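Purine nucleoside phosphorylase (Bacillus licheniformis, PDB 6DZD) probably cleaves adenosine, inosine and S-methyl-5'-thioadenosine with phosphate and deaminates adenosine, as a zinc-binding member of the YfiH/LACC1 family. Local coordinates at residues V133-Y138 with Q231-A236; I178-G183 with A236-G241; R202-Q207 with K226-Q231. All blocks are in the same frame, centred on the assembly; numbering follows the deposited sequence.

Interaction 1: V133-Y138 with Q231-A236; sequences VPVYFY and QLLVHA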
ATOM      1  N   VAL A 133      -2.151  -5.290   1.888  1.00 17.57           N
ATOM      2  CA  VAL A 133      -1.240  -4.579   2.787  1.00 17.94           C
ATOM      3  C   VAL A 133      -0.447  -3.470   2.092  1.00 17.43           C
ATOM      4  O   VAL A 133       0.351  -3.734   1.180  1.00 17.07           O
ATOM      5  CB  VAL A 133      -0.284  -5.577   3.463  1.00 18.67           C
ATOM      6  CG1 VAL A 133       0.733  -4.860   4.302  1.00 20.01           C
ATOM      7  CG2 VAL A 133      -1.060  -6.575   4.272  1.00 19.44           C
ATOM      8  N   PRO A 134      -0.622  -2.217   2.503  1.00 17.59           N
ATOM      9  CA  PRO A 134       0.227  -1.143   2.000  1.00 17.27           C
ATOM     10  C   PRO A 134       1.471  -0.949   2.853  1.00 17.92           C
ATOM     11  O   PRO A 134       1.388  -0.854   4.083  1.00 19.52           O
ATOM     12  CB  PRO A 134      -0.687   0.083   2.097  1.00 17.40           C
ATOM     13  CG  PRO A 134      -1.840  -0.331   2.940  1.00 18.18           C
ATOM     14  CD  PRO A 134      -1.627  -1.698   3.437  1.00 18.39           C
ATOM     15  N   VAL A 135       2.637  -0.875   2.227  1.00 17.15           N
ATOM     16  CA  VAL A 135       3.878  -0.628   2.951  1.00 18.01           C
ATOM     17  C   VAL A 135       4.500   0.678   2.466  1.00 17.41           C
ATOM     18  O   VAL A 135       4.488   0.986   1.270  1.00 16.42           O
ATOM     19  CB  VAL A 135       4.863  -1.800   2.808  1.00 18.30           C
ATOM     20  CG1 VAL A 135       5.987  -1.642   3.810  1.00 19.71           C
ATOM     21  CG2 VAL A 135       4.131  -3.126   3.038  1.00 18.72           C
ATOM     22  N   TYR A 136       5.022   1.461   3.401  1.00 17.33           N
ATOM     23  CA  TYR A 136       5.721   2.694   3.083  1.00 16.97           C
ATOM     24  C   TYR A 136       7.187   2.560   3.473  1.00 17.45           C
ATOM     25  O   TYR A 136       7.536   1.859   4.420  1.00 18.46           O
ATOM     26  CB  TYR A 136       5.099   3.893   3.801  1.00 17.65           C
ATOM     27  CG  TYR A 136       3.635   4.139   3.519  1.00 17.61           C
ATOM     28  CD1 TYR A 136       2.656   3.323   4.069  1.00 18.34           C
ATOM     29  CD2 TYR A 136       3.222   5.203   2.725  1.00 17.14           C
ATOM     30  CE1 TYR A 136       1.295   3.550   3.832  1.00 18.47           C
ATOM     31  CE2 TYR A 136       1.869   5.440   2.483  1.00 17.37           C
ATOM     32  CZ  TYR A 136       0.909   4.604   3.046  1.00 18.01           C
ATOM     33  OH  TYR A 136      -0.432   4.804   2.837  1.00 18.41           O
ATOM     34  N   PHE A 137       8.048   3.234   2.729  1.00 16.93           N
ATOM     35  CA  PHE A 137       9.480   3.136   2.955  1.00 17.45           C
ATOM     36  C   PHE A 137      10.068   4.526   2.855  1.00 17.45           C
ATOM     37  O   PHE A 137       9.825   5.230   1.874  1.00 17.15           O
ATOM     38  CB  PHE A 137      10.160   2.231   1.926  1.00 17.33           C
ATOM     39  CG  PHE A 137       9.638   0.829   1.890  1.00 17.45           C
ATOM     40  CD1 PHE A 137       8.472   0.527   1.189  1.00 16.72           C
ATOM     41  CD2 PHE A 137      10.334  -0.192   2.517  1.00 18.46           C
ATOM     42  CE1 PHE A 137       8.005  -0.773   1.137  1.00 16.92           C
ATOM     43  CE2 PHE A 137       9.896  -1.485   2.473  1.00 18.86           C
ATOM     44  CZ  PHE A 137       8.731  -1.786   1.784  1.00 18.05           C
ATOM     45  N   TYR A 138      10.890   4.897   3.826  1.00 18.38           N
ATOM     46  CA  TYR A 138      11.520   6.204   3.795  1.00 18.57           C
ATOM     47  C   TYR A 138      12.924   6.104   4.360  1.00 19.33           C
ATOM     48  O   TYR A 138      13.108   5.623   5.483  1.00 19.95           O
ATOM     49  CB  TYR A 138      10.688   7.215   4.578  1.00 18.86           C
ATOM     50  CG  TYR A 138      11.327   8.567   4.661  1.00 19.67           C
ATOM     51  CD1 TYR A 138      12.062   9.092   3.592  1.00 20.53           C
ATOM     52  CD2 TYR A 138      11.196   9.333   5.806  1.00 20.71           C
ATOM     53  CE1 TYR A 138      12.643  10.340   3.681  1.00 22.42           C
ATOM     54  CE2 TYR A 138      11.778  10.580   5.900  1.00 22.58           C
ATOM     55  CZ  TYR A 138      12.490  11.075   4.844  1.00 23.43           C
ATOM     56  OH  TYR A 138      13.040  12.312   4.962  1.00 25.54           O
ATOM     57  N   GLN A 231       7.441  -8.829   9.832  1.00 23.45           N
ATOM     58  CA  GLN A 231       8.525  -9.779  10.027  1.00 23.91           C
ATOM     59  C   GLN A 231       9.509  -9.716   8.874  1.00 23.14           C
ATOM     60  O   GLN A 231      10.723  -9.803   9.081  1.00 23.67           O
ATOM     61  CB  GLN A 231       7.967 -11.192  10.193  1.00 24.56           C
ATOM     62  CG  GLN A 231       7.367 -11.467  11.559  1.00 26.02           C
ATOM     63  CD  GLN A 231       7.070 -12.937  11.798  1.00 27.63           C
ATOM     64  OE1 GLN A 231       7.840 -13.813  11.405  1.00 28.34           O
ATOM     65  NE2 GLN A 231       5.960 -13.211  12.475  1.00 28.50           N
ATOM     66  N   LEU A 232       9.009  -9.512   7.654  1.00 24.19           N
ATOM     67  CA  LEU A 232       9.892  -9.487   6.502  1.00 23.45           C
ATOM     68  C   LEU A 232      10.769  -8.243   6.473  1.00 23.36           C
ATOM     69  O   LEU A 232      11.918  -8.316   6.020  1.00 23.28           O
ATOM     70  CB  LEU A 232       9.068  -9.578   5.231  1.00 22.54           C
ATOM     71  CG  LEU A 232       8.537 -10.984   4.980  1.00 22.80           C
ATOM     72  CD1 LEU A 232       7.341 -10.904   4.033  1.00 22.25           C
ATOM     73  CD2 LEU A 232       9.647 -11.885   4.441  1.00 23.18           C
ATOM     74  N   LEU A 233      10.264  -7.109   6.986  1.00 22.51           N
ATOM     75  CA  LEU A 233      11.080  -5.902   7.107  1.00 22.65           C
ATOM     76  C   LEU A 233      12.195  -6.089   8.131  1.00 23.61           C
ATOM     77  O   LEU A 233      13.355  -5.753   7.862  1.00 23.73           O
ATOM     78  CB  LEU A 233      10.203  -4.710   7.488  1.00 22.81           C
ATOM     79  CG  LEU A 233       9.110  -4.317   6.489  1.00 21.98           C
ATOM     80  CD1 LEU A 233       8.172  -3.234   7.043  1.00 22.15           C
ATOM     81  CD2 LEU A 233       9.726  -3.869   5.184  1.00 21.04           C
ATOM     82  N   VAL A 234      11.866  -6.644   9.304  1.00 21.61           N
ATOM     83  CA  VAL A 234      12.877  -6.868  10.333  1.00 23.61           C
ATOM     84  C   VAL A 234      13.928  -7.844   9.824  1.00 24.38           C
ATOM     85  O   VAL A 234      15.136  -7.665  10.039  1.00 25.61           O
ATOM     86  CB  VAL A 234      12.224  -7.380  11.630  1.00 24.94           C
ATOM     87  CG1 VAL A 234      13.289  -7.670  12.686  1.00 27.32           C
ATOM     88  CG2 VAL A 234      11.184  -6.392  12.151  1.00 24.43           C
ATOM     89  N   HIS A 235      13.473  -8.902   9.148  1.00 24.08           N
ATOM     90  CA  HIS A 235      14.381  -9.825   8.490  1.00 24.80           C
ATOM     91  C   HIS A 235      15.256  -9.084   7.495  1.00 24.20           C
ATOM     92  O   HIS A 235      16.464  -9.327   7.414  1.00 25.46           O
ATOM     93  CB  HIS A 235      13.562 -10.913   7.803  1.00 24.31           C
ATOM     94  CG  HIS A 235      14.372 -11.929   7.063  1.00 25.20           C
ATOM     95  ND1 HIS A 235      15.033 -12.960   7.697  1.00 27.24           N
ATOM     96  CD2 HIS A 235      14.587 -12.098   5.738  1.00 24.58           C
ATOM     97  CE1 HIS A 235      15.640 -13.708   6.796  1.00 27.79           C
ATOM     98  NE2 HIS A 235      15.379 -13.211   5.600  1.00 26.22           N
ATOM     99  N   ALA A 236      14.677  -8.132   6.767  1.00 22.66           N
ATOM    100  CA  ALA A 236      15.446  -7.439   5.749  1.00 22.26           C
ATOM    101  C   ALA A 236      16.484  -6.493   6.336  1.00 23.30           C
ATOM    102  O   ALA A 236      17.367  -6.039   5.602  1.00 23.55           O
ATOM    103  CB  ALA A 236      14.513  -6.681   4.821  1.00 20.45           C
TER

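Interaction 2: I178-G183 with A236-G241; sequences IRAVIG and AGIPNG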
ATOM      1  N   ILE A 178      16.449   3.069   7.375  1.00 20.87           N
ATOM      2  CA  ILE A 178      15.173   2.983   6.671  1.00 20.14           C
ATOM      3  C   ILE A 178      14.030   2.995   7.680  1.00 20.40           C
ATOM      4  O   ILE A 178      14.070   2.304   8.705  1.00 21.29           O
ATOM      5  CB  ILE A 178      15.121   1.731   5.780  1.00 20.07           C
ATOM      6  CG1 ILE A 178      16.208   1.780   4.699  1.00 20.06           C
ATOM      7  CG2 ILE A 178      13.751   1.575   5.139  1.00 19.23           C
ATOM      8  CD1 ILE A 178      16.431   0.450   4.008  1.00 20.42           C
ATOM      9  N   ARG A 179      13.013   3.799   7.393  1.00 20.64           N
ATOM     10  CA  ARG A 179      11.768   3.806   8.131  1.00 20.99           C
ATOM     11  C   ARG A 179      10.688   3.170   7.270  1.00 20.39           C
ATOM     12  O   ARG A 179      10.749   3.226   6.039  1.00 19.40           O
ATOM     13  CB  ARG A 179      11.374   5.230   8.524  1.00 20.97           C
ATOM     14  CG  ARG A 179      11.999   5.700   9.821  1.00 21.87           C
ATOM     15  CD  ARG A 179      13.357   6.387   9.609  1.00 21.81           C
ATOM     16  NE  ARG A 179      13.901   6.899  10.871  1.00 22.88           N
ATOM     17  CZ  ARG A 179      15.187   6.866  11.220  1.00 24.07           C
ATOM     18  NH1 ARG A 179      15.568   7.361  12.396  1.00 25.71           N
ATOM     19  NH2 ARG A 179      16.094   6.336  10.400  1.00 23.78           N
ATOM     20  N   ALA A 180       9.711   2.546   7.930  1.00 19.15           N
ATOM     21  CA  ALA A 180       8.634   1.851   7.247  1.00 18.77           C
ATOM     22  C   ALA A 180       7.320   2.043   7.988  1.00 19.49           C
ATOM     23  O   ALA A 180       7.291   2.109   9.220  1.00 20.57           O
ATOM     24  CB  ALA A 180       8.946   0.362   7.117  1.00 19.28           C
ATOM     25  N   VAL A 181       6.238   2.140   7.231  1.00 18.32           N
ATOM     26  CA  VAL A 181       4.900   2.188   7.790  1.00 18.71           C
ATOM     27  C   VAL A 181       4.034   1.161   7.066  1.00 18.20           C
ATOM     28  O   VAL A 181       4.121   1.014   5.840  1.00 16.98           O
ATOM     29  CB  VAL A 181       4.290   3.605   7.693  1.00 18.74           C
ATOM     30  CG1 VAL A 181       2.743   3.558   7.831  1.00 18.87           C
ATOM     31  CG2 VAL A 181       4.919   4.549   8.738  1.00 19.72           C
ATOM     32  N   ILE A 182       3.235   0.418   7.838  1.00 18.38           N
ATOM     33  CA  ILE A 182       2.241  -0.523   7.316  1.00 18.23           C
ATOM     34  C   ILE A 182       0.858   0.081   7.560  1.00 18.25           C
ATOM     35  O   ILE A 182       0.494   0.381   8.705  1.00 19.13           O
ATOM     36  CB  ILE A 182       2.382  -1.915   7.962  1.00 19.60           C
ATOM     37  CG1 ILE A 182       3.729  -2.532   7.590  1.00 19.69           C
ATOM     38  CG2 ILE A 182       1.272  -2.835   7.529  1.00 18.96           C
ATOM     39  CD1 ILE A 182       4.024  -3.867   8.256  1.00 21.37           C
ATOM     40  N   GLY A 183       0.097   0.275   6.479  1.00 19.21           N
ATOM     41  CA  GLY A 183      -1.145   1.012   6.516  1.00 19.21           C
ATOM     42  C   GLY A 183      -2.367   0.143   6.754  1.00 19.20           C
ATOM     43  O   GLY A 183      -2.266  -1.051   7.070  1.00 19.29           O
ATOM     44  N   ALA A 236      14.677  -8.132   6.767  1.00 22.66           N
ATOM     45  CA  ALA A 236      15.446  -7.439   5.749  1.00 22.26           C
ATOM     46  C   ALA A 236      16.484  -6.493   6.336  1.00 23.30           C
ATOM     47  O   ALA A 236      17.367  -6.039   5.602  1.00 23.55           O
ATOM     48  CB  ALA A 236      14.513  -6.681   4.821  1.00 20.45           C
ATOM     49  N   GLY A 237      16.392  -6.160   7.618  1.00 23.77           N
ATOM     50  CA  GLY A 237      17.372  -5.287   8.233  1.00 25.13           C
ATOM     51  C   GLY A 237      16.787  -4.018   8.794  1.00 24.74           C
ATOM     52  O   GLY A 237      17.532  -3.179   9.318  1.00 26.02           O
ATOM     53  N   ILE A 238      15.496  -3.795   8.684  1.00 23.40           N
ATOM     54  CA  ILE A 238      14.929  -2.594   9.287  1.00 23.32           C
ATOM     55  C   ILE A 238      14.760  -2.846  10.781  1.00 24.89           C
ATOM     56  O   ILE A 238      14.179  -3.879  11.160  1.00 24.95           O
ATOM     57  CB  ILE A 238      13.601  -2.239   8.633  1.00 21.87           C
ATOM     58  CG1 ILE A 238      13.815  -1.864   7.170  1.00 20.89           C
ATOM     59  CG2 ILE A 238      12.972  -1.097   9.358  1.00 21.99           C
ATOM     60  CD1 ILE A 238      12.560  -1.354   6.512  1.00 20.11           C
ATOM     61  N   PRO A 239      15.230  -1.947  11.646  1.00 26.26           N
ATOM     62  CA  PRO A 239      15.018  -2.145  13.085  1.00 28.06           C
ATOM     63  C   PRO A 239      13.539  -2.048  13.422  1.00 27.15           C
ATOM     64  O   PRO A 239      12.814  -1.210  12.883  1.00 25.73           O
ATOM     65  CB  PRO A 239      15.826  -1.014  13.739  1.00 29.93           C
ATOM     66  CG  PRO A 239      16.400  -0.205  12.667  1.00 29.06           C
ATOM     67  CD  PRO A 239      15.904  -0.677  11.333  1.00 26.62           C
ATOM     68  N   ASN A 240      13.082  -2.955  14.295  1.00 28.15           N
ATOM     69  CA  ASN A 240      11.659  -3.022  14.605  1.00 27.51           C
ATOM     70  C   ASN A 240      11.135  -1.698  15.160  1.00 27.96           C
ATOM     71  O   ASN A 240       9.968  -1.349  14.934  1.00 26.78           O
ATOM     72  CB  ASN A 240      11.387  -4.164  15.584  1.00 29.12           C
ATOM     73  CG  ASN A 240       9.893  -4.454  15.733  1.00 28.45           C
ATOM     74  OD1 ASN A 240       9.118  -4.292  14.778  1.00 26.36           O
ATOM     75  ND2 ASN A 240       9.478  -4.879  16.932  1.00 30.45           N
ATOM     76  N   GLY A 241      11.986  -0.953  15.879  1.00 29.88           N
ATOM     77  CA  GLY A 241      11.580   0.332  16.413  1.00 30.67           C
ATOM     78  C   GLY A 241      11.203   1.336  15.342  1.00 28.70           C
ATOM     79  O   GLY A 241      10.419   2.255  15.600  1.00 28.83           O
TER

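Interaction 3: R202-Q207 with K226-Q231; sequences RNLPLQ and KEVNRQ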
ATOM      1  N   ARG A 202       4.282 -20.111   4.741  1.00 30.94           N
ATOM      2  CA  ARG A 202       5.226 -20.809   5.599  1.00 34.17           C
ATOM      3  C   ARG A 202       6.535 -21.141   4.882  1.00 37.09           C
ATOM      4  O   ARG A 202       7.473 -21.628   5.529  1.00 40.28           O
ATOM      5  CB  ARG A 202       4.551 -22.054   6.183  1.00 34.68           C
ATOM      6  CG  ARG A 202       4.879 -23.346   5.509  1.00 36.71           C
ATOM      7  CD  ARG A 202       4.358 -24.515   6.322  1.00 37.85           C
ATOM      8  NE  ARG A 202       2.935 -24.796   6.104  1.00 35.97           N
ATOM      9  CZ  ARG A 202       2.034 -24.899   7.083  1.00 36.23           C
ATOM     10  NH1 ARG A 202       2.409 -24.736   8.350  1.00 36.57           N
ATOM     11  NH2 ARG A 202       0.763 -25.172   6.798  1.00 36.23           N
ATOM     12  N   ASN A 203       6.625 -20.886   3.573  1.00 36.38           N
ATOM     13  CA  ASN A 203       7.852 -21.067   2.808  1.00 39.23           C
ATOM     14  C   ASN A 203       8.665 -19.794   2.687  1.00 39.71           C
ATOM     15  O   ASN A 203       9.655 -19.769   1.946  1.00 42.04           O
ATOM     16  CB  ASN A 203       7.542 -21.607   1.417  1.00 38.72           C
ATOM     17  CG  ASN A 203       7.803 -23.099   1.309  1.00 41.28           C
ATOM     18  OD1 ASN A 203       8.513 -23.696   2.149  1.00 44.17           O
ATOM     19  ND2 ASN A 203       7.235 -23.721   0.273  1.00 40.49           N
ATOM     20  N   LEU A 204       8.273 -18.741   3.401  1.00 37.83           N
ATOM     21  CA  LEU A 204       9.064 -17.526   3.431  1.00 38.59           C
ATOM     22  C   LEU A 204      10.346 -17.773   4.220  1.00 42.48           C
ATOM     23  O   LEU A 204      10.380 -18.634   5.108  1.00 43.89           O
ATOM     24  CB  LEU A 204       8.267 -16.383   4.068  1.00 35.79           C
ATOM     25  CG  LEU A 204       7.344 -15.608   3.117  1.00 32.66           C
ATOM     26  CD1 LEU A 204       6.163 -15.000   3.829  1.00 29.78           C
ATOM     27  CD2 LEU A 204       8.118 -14.527   2.364  1.00 33.50           C
ATOM     28  N   PRO A 205      11.422 -17.028   3.912  1.00 44.59           N
ATOM     29  CA  PRO A 205      12.700 -17.236   4.612  1.00 48.76           C
ATOM     30  C   PRO A 205      12.632 -16.883   6.090  1.00 48.91           C
ATOM     31  O   PRO A 205      13.660 -16.810   6.766  1.00 52.30           O
ATOM     32  CB  PRO A 205      13.673 -16.316   3.856  1.00 50.50           C
ATOM     33  CG  PRO A 205      12.796 -15.328   3.137  1.00 46.76           C
ATOM     34  CD  PRO A 205      11.553 -16.081   2.791  1.00 43.73           C
ATOM     35  N   LEU A 206      11.432 -16.617   6.592  1.00 45.46           N
ATOM     36  CA  LEU A 206      11.243 -16.428   8.019  1.00 45.64           C
ATOM     37  C   LEU A 206      11.233 -17.778   8.715  1.00 47.53           C
ATOM     38  O   LEU A 206      10.731 -18.768   8.177  1.00 46.87           O
ATOM     39  CB  LEU A 206       9.942 -15.681   8.307  1.00 41.62           C
ATOM     40  CG  LEU A 206       9.768 -14.380   7.539  1.00 39.56           C
ATOM     41  CD1 LEU A 206       8.430 -13.761   7.883  1.00 35.98           C
ATOM     42  CD2 LEU A 206      10.897 -13.425   7.846  1.00 41.99           C
ATOM     43  N   GLN A 207      11.823 -17.824   9.897  1.00 50.19           N
ATOM     44  CA  GLN A 207      11.753 -19.045  10.676  1.00 52.15           C
ATOM     45  C   GLN A 207      10.530 -19.060  11.571  1.00 49.61           C
ATOM     46  O   GLN A 207      10.011 -20.142  11.878  1.00 49.93           O
ATOM     47  CB  GLN A 207      13.019 -19.215  11.527  1.00 56.93           C
ATOM     48  N   LYS A 226      -0.306  -8.159   7.835  1.00 20.14           N
ATOM     49  CA  LYS A 226       0.569  -7.078   8.279  1.00 19.57           C
ATOM     50  C   LYS A 226       1.763  -7.623   9.054  1.00 20.05           C
ATOM     51  O   LYS A 226       2.866  -7.073   8.985  1.00 19.60           O
ATOM     52  CB  LYS A 226      -0.206  -6.100   9.164  1.00 19.82           C
ATOM     53  CG  LYS A 226      -1.364  -5.349   8.527  1.00 19.87           C
ATOM     54  CD  LYS A 226      -2.003  -4.443   9.573  1.00 20.20           C
ATOM     55  CE  LYS A 226      -3.363  -3.970   9.154  1.00 20.82           C
ATOM     56  NZ  LYS A 226      -4.116  -3.387  10.304  1.00 21.44           N
ATOM     57  N   GLU A 227       1.550  -8.692   9.820  1.00 21.43           N
ATOM     58  CA  GLU A 227       2.604  -9.184  10.696  1.00 21.85           C
ATOM     59  C   GLU A 227       3.677  -9.921   9.912  1.00 21.52           C
ATOM     60  O   GLU A 227       4.864  -9.823  10.236  1.00 21.67           O
ATOM     61  CB  GLU A 227       2.000 -10.075  11.785  1.00 23.31           C
ATOM     62  CG  GLU A 227       2.994 -10.605  12.803  1.00 25.06           C
ATOM     63  CD  GLU A 227       3.694  -9.512  13.617  1.00 25.39           C
ATOM     64  OE1 GLU A 227       3.292  -8.315  13.550  1.00 24.40           O
ATOM     65  OE2 GLU A 227       4.657  -9.877  14.335  1.00 26.88           O
ATOM     66  N   VAL A 228       3.278 -10.679   8.894  1.00 22.32           N
ATOM     67  CA  VAL A 228       4.266 -11.323   8.048  1.00 21.87           C
ATOM     68  C   VAL A 228       5.116 -10.274   7.363  1.00 20.79           C
ATOM     69  O   VAL A 228       6.333 -10.430   7.228  1.00 20.75           O
ATOM     70  CB  VAL A 228       3.587 -12.242   7.023  1.00 21.84           C
ATOM     71  CG1 VAL A 228       4.637 -12.984   6.223  1.00 21.61           C
ATOM     72  CG2 VAL A 228       2.633 -13.194   7.712  1.00 23.15           C
ATOM     73  N   ASN A 229       4.487  -9.196   6.901  1.00 21.27           N
ATOM     74  CA  ASN A 229       5.265  -8.133   6.285  1.00 20.40           C
ATOM     75  C   ASN A 229       6.162  -7.439   7.306  1.00 20.82           C
ATOM     76  O   ASN A 229       7.339  -7.181   7.026  1.00 20.67           O
ATOM     77  CB  ASN A 229       4.339  -7.152   5.582  1.00 19.78           C
ATOM     78  CG  ASN A 229       3.865  -7.678   4.251  1.00 19.20           C
ATOM     79  OD1 ASN A 229       4.575  -7.595   3.250  1.00 18.54           O
ATOM     80  ND2 ASN A 229       2.675  -8.249   4.232  1.00 19.79           N
ATOM     81  N   ARG A 230       5.646  -7.155   8.502  1.00 21.12           N
ATOM     82  CA  ARG A 230       6.523  -6.595   9.522  1.00 21.59           C
ATOM     83  C   ARG A 230       7.698  -7.523   9.791  1.00 21.83           C
ATOM     84  O   ARG A 230       8.839  -7.071   9.931  1.00 21.94           O
ATOM     85  CB  ARG A 230       5.754  -6.318  10.804  1.00 22.32           C
ATOM     86  CG  ARG A 230       6.571  -5.559  11.816  1.00 22.77           C
ATOM     87  CD  ARG A 230       6.062  -5.817  13.238  1.00 23.69           C
ATOM     88  NE  ARG A 230       6.326  -7.183  13.678  1.00 24.55           N
ATOM     89  CZ  ARG A 230       7.517  -7.594  14.106  1.00 25.85           C
ATOM     90  NH1 ARG A 230       7.700  -8.850  14.489  1.00 27.26           N
ATOM     91  NH2 ARG A 230       8.532  -6.740  14.143  1.00 25.92           N
ATOM     92  N   GLN A 231       7.441  -8.829   9.832  1.00 23.45           N
ATOM     93  CA  GLN A 231       8.525  -9.779  10.027  1.00 23.91           C
ATOM     94  C   GLN A 231       9.509  -9.716   8.874  1.00 23.14           C
ATOM     95  O   GLN A 231      10.723  -9.803   9.081  1.00 23.67           O
ATOM     96  CB  GLN A 231       7.967 -11.192  10.193  1.00 24.56           C
ATOM     97  CG  GLN A 231       7.367 -11.467  11.559  1.00 26.02           C
ATOM     98  CD  GLN A 231       7.070 -12.937  11.798  1.00 27.63           C
ATOM     99  OE1 GLN A 231       7.840 -13.813  11.405  1.00 28.34           O
ATOM    100  NE2 GLN A 231       5.960 -13.211  12.475  1.00 28.50           N
TER

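Interaction 1: V133-Y138 with Q231-A236
Leu233 reaches from helix 225-236 to strand 133-139 and touches Phe137 with one methyl and Val135 with the other. Its CD2 carries the nearer approach, 3.6 Å from CE2 of Phe137, and CZ of the same ring lies 4.1 Å from that methyl. The two side chains cross obliquely, so the leucine methyl meets the ring at a slant, close to CE2 and CZ. Both have their CG anti to the carbonyl carbon; in Phe137 this rotation (chi1 -59°) swings the ring out of the strand until its far end approaches the helix, although its CB does not point there. CD1 of Leu233 turns to Val135, whose CG1 is 4.2 Å away, a looser touch. Val135 and Phe137, two residues apart, present the same face of the strand, and the forked end of a single leucine meets both. No hydrogen bond crosses the contact. All three residues are buried, and these three side chains account for the small shared surface of 90 Å². The closest CA atoms, those of Val135 and Leu233, are 9.8 Å from each other. Around this point Phe137 also packs on Met163, Val164 and Trp167 of helix 159-169, and Leu233 on Ala180 of strand 179-182, while Tyr136, on the opposite face of the strand, packs on Phe34 of strand 30-35. The contact thus lies where two helices settle on one side of the sheet.

Interaction 2: I178-G183 with A236-G241
Ile238 has the largest share of this contact: its side chain points toward strand 179-182 and lays its CD1 methyl against both Ile178 and Ala180. The nearer neighbour is CG2 of Ile178, 3.4 Å from CD1 of Ile238, and CB of Ala180 is 4.0 Å from the same methyl. The two isoleucines lie across each other at about a right angle, and CG1 of Ile238 lies 4.0 Å from CG2 of Ile178. That branch of Ile178 is placed by its first torsion (chi1 -62°), which sets CG2 anti to the backbone N and CG1 beside it. The other branch of Ile238, CG2, sits 3.6 Å from the backbone O of Ile178, an oxygen that accepts a hydrogen bond from NE2 of Gln242. Ala180 points its CB toward the loop, where CD1 of Ile238 rests on it. Cutting Ile238 back to an alanine here would remove CG1, CG2 and CD1 and would probably leave a gap beside Ile178, Ala180 and Val164 of helix 159-169. Just before Ile238, Gly237 has a positive phi (120°) and closes helix 225-236 with a Schellman motif, turning the chain back toward the sheet. Strand 243-245 follows and runs parallel beside strand 179-182, so the arrangement is that of an elaborated beta-alpha-beta crossover, with Ile238 packed at the turn between its helix and its second strand.

Interaction 3: R202-Q207 with K226-Q231
Leu206 holds its CG anti to the carbonyl carbon (chi1 -52°), and this sends its two methyls over Gln231 on helix 225-236. CD1 lies 3.5 Å from CB of Gln231, so it is the root of the glutamine that is touched. The other methyl, CD2, is 3.8 Å from the backbone O of Gln231. CD1 also reaches back one turn, to 4.2 Å from CG1 of Val228. In Val228 that branch stands opposite the backbone N (chi1 -176°), where Leu204 meets it slantwise, CD1 to CG1 at 3.5 Å. The contact is van der Waals packing of methyls against aliphatic carbons and backbone, and no hydrogen bond joins loop and helix. Polar groups pair along the helix instead: NH1 of Arg230 forms a salt bridge with OE2 of Glu227 at 3.2 Å, approaching from above the carboxylate plane (38° out of it) while the carboxylate lies at the edge of the guanidinium. Leu204 and Leu206 continue onto Leu232, and Leu206 onto His235. Helix 225-236 lies between the mixed sheet, met by Lys226 and Arg230 at Ile182, and the loop after helix 195-201, met by Val228 and Gln231: layered alpha/beta packing with a loop on the helix's outer side.

In the fold
Helix 225-236 carries interactions 1 and 3, and interaction 2 lies just beyond its end: interaction 1 uses its last turns and interaction 3 its earlier ones. Interactions 1 and 2 are buried and share a sheet, since strands 133-139 and 179-182 are neighbours; their centres are about 5 Å apart, and Ala180 is common to their packing. Interaction 3 lies farther from the chain centre, is only partly buried, and joins the helix to a loop. None has a hydrogen bond across its segments, but interaction 1 sets an aromatic ring and a valine against a leucine, interaction 2 is wholly aliphatic in its side chains, and interaction 3 adds to its leucines and valine the base of a glutamine.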